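Local atomic coordinates of carbohydrate kinase, FGGY (Rhodospirillum rubrum, PDB entry 3IFR), a protein that probably phosphorylates D-xylulose with ATP, as a xylulose kinase of the FGGY carbohydrate kinase family. Residues 163-168 with 179-184; 187-190 with 195-198. All coordinates share one frame; numbering follows the deposited sequence.

In the fold
Both contacts lie in the N-terminal FGGY domain and follow one another along the chain. Contact 1 is the deeper: helices 163-172 and 179-185 meet through three buried residues, Tyr164, Asp165 and Trp181, and the carboxylate and hydroxyl of that interface are satisfied by backbone and side-chain partners in the residues just before the two helices. Contact 2, about 15 Å away between centres, is only partly buried; a short, weakly bonded beta hairpin supplies a backbone hydrogen bond, apolar contacts and two neighbouring carboxylates. Helix 179-185 joins the two, since it runs into strand 188-189 and Ala182 CB packs 3.3 Å from Ile188 CD1, while Ala182 O probably accepts a hydrogen bond from Phe187 N.

Contact 1. Residues 163-168 with 179-184; sequences SYDYIN and RNWALE
Asp165 sets one carboxylate oxygen over a face of the Trp181 indole, OD2 lying 3.4 Å from CG and displaced toward the rim of the ring. The carboxylate stands upright on the indole, the two planes 90° apart, and OD2 is also 3.6 Å from Trp181 CB. With its CG anti to the backbone N (chi1 -179°), Trp181 reaches out from helix 179-185 toward the other helix. Beside this pair, Tyr164 brings its hydroxyl end to the start of the same helix, OH being 4.3 Å from Trp181 CB. Two consecutive helices, 163-172 and 179-185, pack against each other within the N-terminal domain of the actin-like ATPase fold, joined by a short connection that contains strand 177-178. Asp178, in that strand, holds the first shell in place: its carboxylate bonds Tyr164 OH and Asn180 N, and its own backbone N bonds Asp165 OD1. OD2 is bonded to Gly162 N, so both carboxylate oxygens are gripped and the group can hardly rotate. Trp181 NE1 is tied to Ala88 O. A leucine in place of Trp181 would probably leave Ala88 O without this donor and open a gap beneath the Asp165 carboxylate.

Contact 2. Residues 187-190 with 195-198; sequences FIDL and VEAD
Glu196 and Asp189 bring their side chains together along one side of a small, weakly bonded beta hairpin, in which Ile188 and Val195 form an antiparallel non-hydrogen-bonded pair with CA atoms 4.6 Å apart. The Glu196 chain bends at its second torsion (chi2 -82°), which folds the carboxylate back over Asp189, where Glu196 OE2 comes 3.1 Å from Asp189 CB, and Glu196 CG lies 3.4 Å from that same Asp189 CB. The two carboxylate planes are turned 73° from each other, and Asp189 OD1 stays 4.2 Å from Glu196 OE2. This closeness of like charges is probably eased by separate partners: OD1 forms a salt bridge with Arg129, which also pairs with Asp198, while OE2 is hydrogen-bonded to Ser192 in the turn. The apolar side chains of the bridging pair diverge, yet Ile188 CG1 still passes 4.2 Å from Val195 CG2. Phe187 touches Val195 by its CB, at 4.3 Å from CG1, and its ring leads away to helix 139-149 and Val200. Glu196 occupies the N-cap position of helix 197-201, and its backbone N donates a hydrogen bond to Phe187 O at 3.0 Å, an oxygen that also receives a CA-H...O contact from Val195 CA at 3.4 Å.

Contact 1. Residues 163-168 with 179-184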
loop_
_atom_site.group_PDB
_atom_site.type_symbol
_atom_site.label_atom_id
_atom_site.label_comp_id
_atom_site.label_asym_id
_atom_site.label_seq_id
_atom_site.Cartn_x
_atom_site.Cartn_y
_atom_site.Cartn_z
ATOM N N SER A 163 12.445 -5.957 1.648
ATOM C CA SER A 163 13.173 -5.018 2.483
ATOM C C SER A 163 13.042 -5.383 3.941
ATOM O O SER A 163 14.031 -5.602 4.602
ATOM C CB SER A 163 12.648 -3.610 2.290
ATOM O OG SER A 163 11.252 -3.626 2.523
ATOM N N TYR A 164 11.821 -5.457 4.440
ATOM C CA TYR A 164 11.622 -5.773 5.850
ATOM C C TYR A 164 12.047 -7.238 6.141
ATOM O O TYR A 164 12.499 -7.554 7.263
ATOM C CB TYR A 164 10.182 -5.361 6.365
ATOM C CG TYR A 164 8.997 -5.990 5.616
ATOM C CD1 TYR A 164 8.567 -7.311 5.904
ATOM C CD2 TYR A 164 8.340 -5.297 4.605
ATOM C CE1 TYR A 164 7.502 -7.903 5.186
ATOM C CE2 TYR A 164 7.288 -5.853 3.908
ATOM C CZ TYR A 164 6.868 -7.155 4.189
ATOM O OH TYR A 164 5.820 -7.700 3.473
ATOM N N ASP A 165 11.962 -8.133 5.145
ATOM C CA ASP A 165 12.505 -9.492 5.389
ATOM C C ASP A 165 14.013 -9.414 5.711
ATOM O O ASP A 165 14.555 -10.117 6.581
ATOM C CB ASP A 165 12.340 -10.395 4.176
ATOM C CG ASP A 165 10.897 -10.521 3.708
ATOM O OD1 ASP A 165 9.996 -10.739 4.545
ATOM O OD2 ASP A 165 10.676 -10.459 2.463
ATOM N N TYR A 166 14.711 -8.536 4.992
ATOM C CA TYR A 166 16.128 -8.446 5.204
ATOM C C TYR A 166 16.458 -7.935 6.622
ATOM O O TYR A 166 17.296 -8.494 7.319
ATOM C CB TYR A 166 16.761 -7.591 4.106
ATOM C CG TYR A 166 18.210 -7.310 4.341
ATOM C CD1 TYR A 166 19.127 -8.347 4.345
ATOM C CD2 TYR A 166 18.657 -6.020 4.581
ATOM C CE1 TYR A 166 20.471 -8.096 4.566
ATOM C CE2 TYR A 166 19.983 -5.747 4.807
ATOM C CZ TYR A 166 20.898 -6.786 4.776
ATOM O OH TYR A 166 22.236 -6.565 4.984
ATOM N N ILE A 167 15.765 -6.893 7.056
ATOM C CA ILE A 167 15.956 -6.345 8.379
ATOM C C ILE A 167 15.678 -7.410 9.424
ATOM O O ILE A 167 16.513 -7.642 10.294
ATOM C CB ILE A 167 15.042 -5.109 8.562
ATOM C CG1 ILE A 167 15.366 -4.072 7.475
ATOM C CG2 ILE A 167 15.195 -4.507 9.964
ATOM C CD1 ILE A 167 16.800 -3.484 7.599
ATOM N N ASN A 168 14.522 -8.085 9.349
ATOM C CA ASN A 168 14.272 -9.233 10.245
ATOM C C ASN A 168 15.421 -10.285 10.330
ATOM O O ASN A 168 15.773 -10.780 11.422
ATOM C CB ASN A 168 12.981 -9.936 9.855
ATOM C CG ASN A 168 11.754 -9.218 10.343
ATOM O OD1 ASN A 168 11.765 -8.583 11.422
ATOM N ND2 ASN A 168 10.647 -9.333 9.564
ATOM N N ARG A 179 4.835 -14.174 3.867
ATOM C CA ARG A 179 3.871 -14.694 2.904
ATOM C C ARG A 179 3.539 -13.619 1.870
ATOM O O ARG A 179 3.394 -13.890 0.694
ATOM C CB ARG A 179 2.532 -15.057 3.613
ATOM C CG ARG A 179 2.506 -16.343 4.481
ATOM C CD ARG A 179 1.040 -16.740 4.927
ATOM N NE ARG A 179 0.348 -15.643 5.647
ATOM C CZ ARG A 179 -0.879 -15.709 6.182
ATOM N NH1 ARG A 179 -1.383 -14.660 6.806
ATOM N NH2 ARG A 179 -1.594 -16.821 6.124
ATOM N N ASN A 180 3.339 -12.392 2.329
ATOM C CA ASN A 180 2.823 -11.385 1.424
ATOM C C ASN A 180 3.886 -10.905 0.418
ATOM O O ASN A 180 3.574 -10.576 -0.725
ATOM C CB ASN A 180 2.242 -10.222 2.228
ATOM C CG ASN A 180 0.739 -10.387 2.523
ATOM O OD1 ASN A 180 -0.042 -10.847 1.667
ATOM N ND2 ASN A 180 0.333 -9.976 3.723
ATOM N N TRP A 181 5.139 -10.845 0.862
ATOM C CA TRP A 181 6.220 -10.587 -0.066
ATOM C C TRP A 181 6.207 -11.686 -1.166
ATOM O O TRP A 181 6.248 -11.383 -2.377
ATOM C CB TRP A 181 7.568 -10.504 0.668
ATOM C CG TRP A 181 8.682 -10.222 -0.244
ATOM C CD1 TRP A 181 9.129 -8.988 -0.637
ATOM C CD2 TRP A 181 9.500 -11.181 -0.924
ATOM N NE1 TRP A 181 10.168 -9.132 -1.523
ATOM C CE2 TRP A 181 10.418 -10.466 -1.713
ATOM C CE3 TRP A 181 9.547 -12.588 -0.941
ATOM C CZ2 TRP A 181 11.366 -11.107 -2.525
ATOM C CZ3 TRP A 181 10.484 -13.216 -1.726
ATOM C CH2 TRP A 181 11.375 -12.484 -2.519
ATOM N N ALA A 182 6.102 -12.951 -0.746
ATOM C CA ALA A 182 6.116 -14.060 -1.684
ATOM C C ALA A 182 4.885 -14.097 -2.620
ATOM O O ALA A 182 4.986 -14.446 -3.798
ATOM C CB ALA A 182 6.289 -15.389 -0.926
ATOM N N LEU A 183 3.730 -13.724 -2.100
ATOM C CA LEU A 183 2.495 -13.658 -2.871
ATOM C C LEU A 183 2.509 -12.473 -3.845
ATOM O O LEU A 183 2.285 -12.631 -5.046
ATOM C CB LEU A 183 1.331 -13.489 -1.899
ATOM C CG LEU A 183 -0.038 -14.143 -2.115
ATOM C CD1 LEU A 183 -1.215 -13.125 -1.791
ATOM C CD2 LEU A 183 -0.200 -14.753 -3.472
ATOM N N GLU A 184 2.757 -11.269 -3.352
ATOM C CA GLU A 184 2.847 -10.176 -4.294
ATOM C C GLU A 184 3.932 -10.519 -5.291
ATOM O O GLU A 184 3.789 -10.267 -6.477
ATOM C CB GLU A 184 3.113 -8.834 -3.602
ATOM C CG GLU A 184 1.921 -8.398 -2.747
ATOM C CD GLU A 184 1.900 -6.930 -2.465
ATOM O OE1 GLU A 184 2.505 -6.138 -3.201
ATOM O OE2 GLU A 184 1.256 -6.569 -1.500
#

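Contact 2. Residues 187-190 with 195-198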
loop_
_atom_site.group_PDB
_atom_site.type_symbol
_atom_site.label_atom_id
_atom_site.label_comp_id
_atom_site.label_asym_id
_atom_site.label_seq_id
_atom_site.Cartn_x
_atom_site.Cartn_y
_atom_site.Cartn_z
ATOM N N PHE A 187 5.441 -15.983 -5.995
ATOM C CA PHE A 187 5.907 -17.300 -5.609
ATOM C C PHE A 187 4.892 -18.211 -4.935
ATOM O O PHE A 187 5.127 -19.429 -4.813
ATOM C CB PHE A 187 7.139 -17.188 -4.725
ATOM C CG PHE A 187 8.277 -16.453 -5.367
ATOM C CD1 PHE A 187 8.591 -16.663 -6.703
ATOM C CD2 PHE A 187 9.050 -15.552 -4.634
ATOM C CE1 PHE A 187 9.643 -15.970 -7.308
ATOM C CE2 PHE A 187 10.141 -14.880 -5.238
ATOM C CZ PHE A 187 10.419 -15.098 -6.570
ATOM N N ILE A 188 3.771 -17.654 -4.496
ATOM C CA ILE A 188 2.807 -18.449 -3.737
ATOM C C ILE A 188 1.522 -18.774 -4.497
ATOM O O ILE A 188 0.965 -17.920 -5.182
ATOM C CB ILE A 188 2.434 -17.777 -2.414
ATOM C CG1 ILE A 188 3.616 -17.873 -1.454
ATOM C CG2 ILE A 188 1.187 -18.440 -1.817
ATOM C CD1 ILE A 188 3.452 -17.025 -0.244
ATOM N N ASP A 189 1.087 -20.025 -4.365
ATOM C CA ASP A 189 -0.217 -20.487 -4.817
ATOM C C ASP A 189 -1.219 -20.300 -3.685
ATOM O O ASP A 189 -1.055 -20.893 -2.624
ATOM C CB ASP A 189 -0.141 -21.982 -5.155
ATOM C CG ASP A 189 -1.383 -22.488 -5.863
ATOM O OD1 ASP A 189 -1.239 -22.990 -6.982
ATOM O OD2 ASP A 189 -2.502 -22.355 -5.328
ATOM N N LEU A 190 -2.228 -19.453 -3.921
ATOM C CA LEU A 190 -3.341 -19.211 -2.992
ATOM C C LEU A 190 -3.913 -20.524 -2.485
ATOM O O LEU A 190 -4.064 -20.711 -1.278
ATOM C CB LEU A 190 -4.457 -18.458 -3.706
ATOM C CG LEU A 190 -4.733 -16.972 -3.450
ATOM C CD1 LEU A 190 -3.564 -16.238 -2.822
ATOM C CD2 LEU A 190 -5.199 -16.283 -4.753
ATOM N N VAL A 195 5.145 -21.572 -0.913
ATOM C CA VAL A 195 5.991 -21.279 -2.060
ATOM C C VAL A 195 5.973 -22.517 -2.942
ATOM O O VAL A 195 6.184 -23.621 -2.453
ATOM C CB VAL A 195 7.414 -20.936 -1.618
ATOM C CG1 VAL A 195 8.326 -20.819 -2.818
ATOM C CG2 VAL A 195 7.387 -19.620 -0.826
ATOM N N GLU A 196 5.665 -22.334 -4.219
ATOM C CA GLU A 196 5.625 -23.436 -5.175
ATOM C C GLU A 196 6.868 -23.529 -6.088
ATOM O O GLU A 196 7.362 -22.510 -6.614
ATOM C CB GLU A 196 4.381 -23.299 -6.027
ATOM C CG GLU A 196 3.108 -23.119 -5.206
ATOM C CD GLU A 196 2.571 -24.440 -4.718
ATOM O OE1 GLU A 196 3.260 -25.472 -4.882
ATOM O OE2 GLU A 196 1.463 -24.440 -4.167
ATOM N N ALA A 197 7.359 -24.750 -6.282
ATOM C CA ALA A 197 8.569 -24.975 -7.072
ATOM C C ALA A 197 8.367 -24.391 -8.476
ATOM O O ALA A 197 9.079 -23.503 -8.935
ATOM C CB ALA A 197 8.835 -26.444 -7.155
ATOM N N ASP A 198 7.427 -24.987 -9.163
ATOM C CA ASP A 198 6.683 -24.395 -10.221
ATOM C C ASP A 198 6.890 -22.874 -10.371
ATOM O O ASP A 198 7.384 -22.411 -11.380
ATOM C CB ASP A 198 5.219 -24.691 -9.836
ATOM C CG ASP A 198 4.300 -24.552 -10.969
ATOM O OD1 ASP A 198 4.751 -24.586 -12.126
ATOM O OD2 ASP A 198 3.114 -24.383 -10.724
#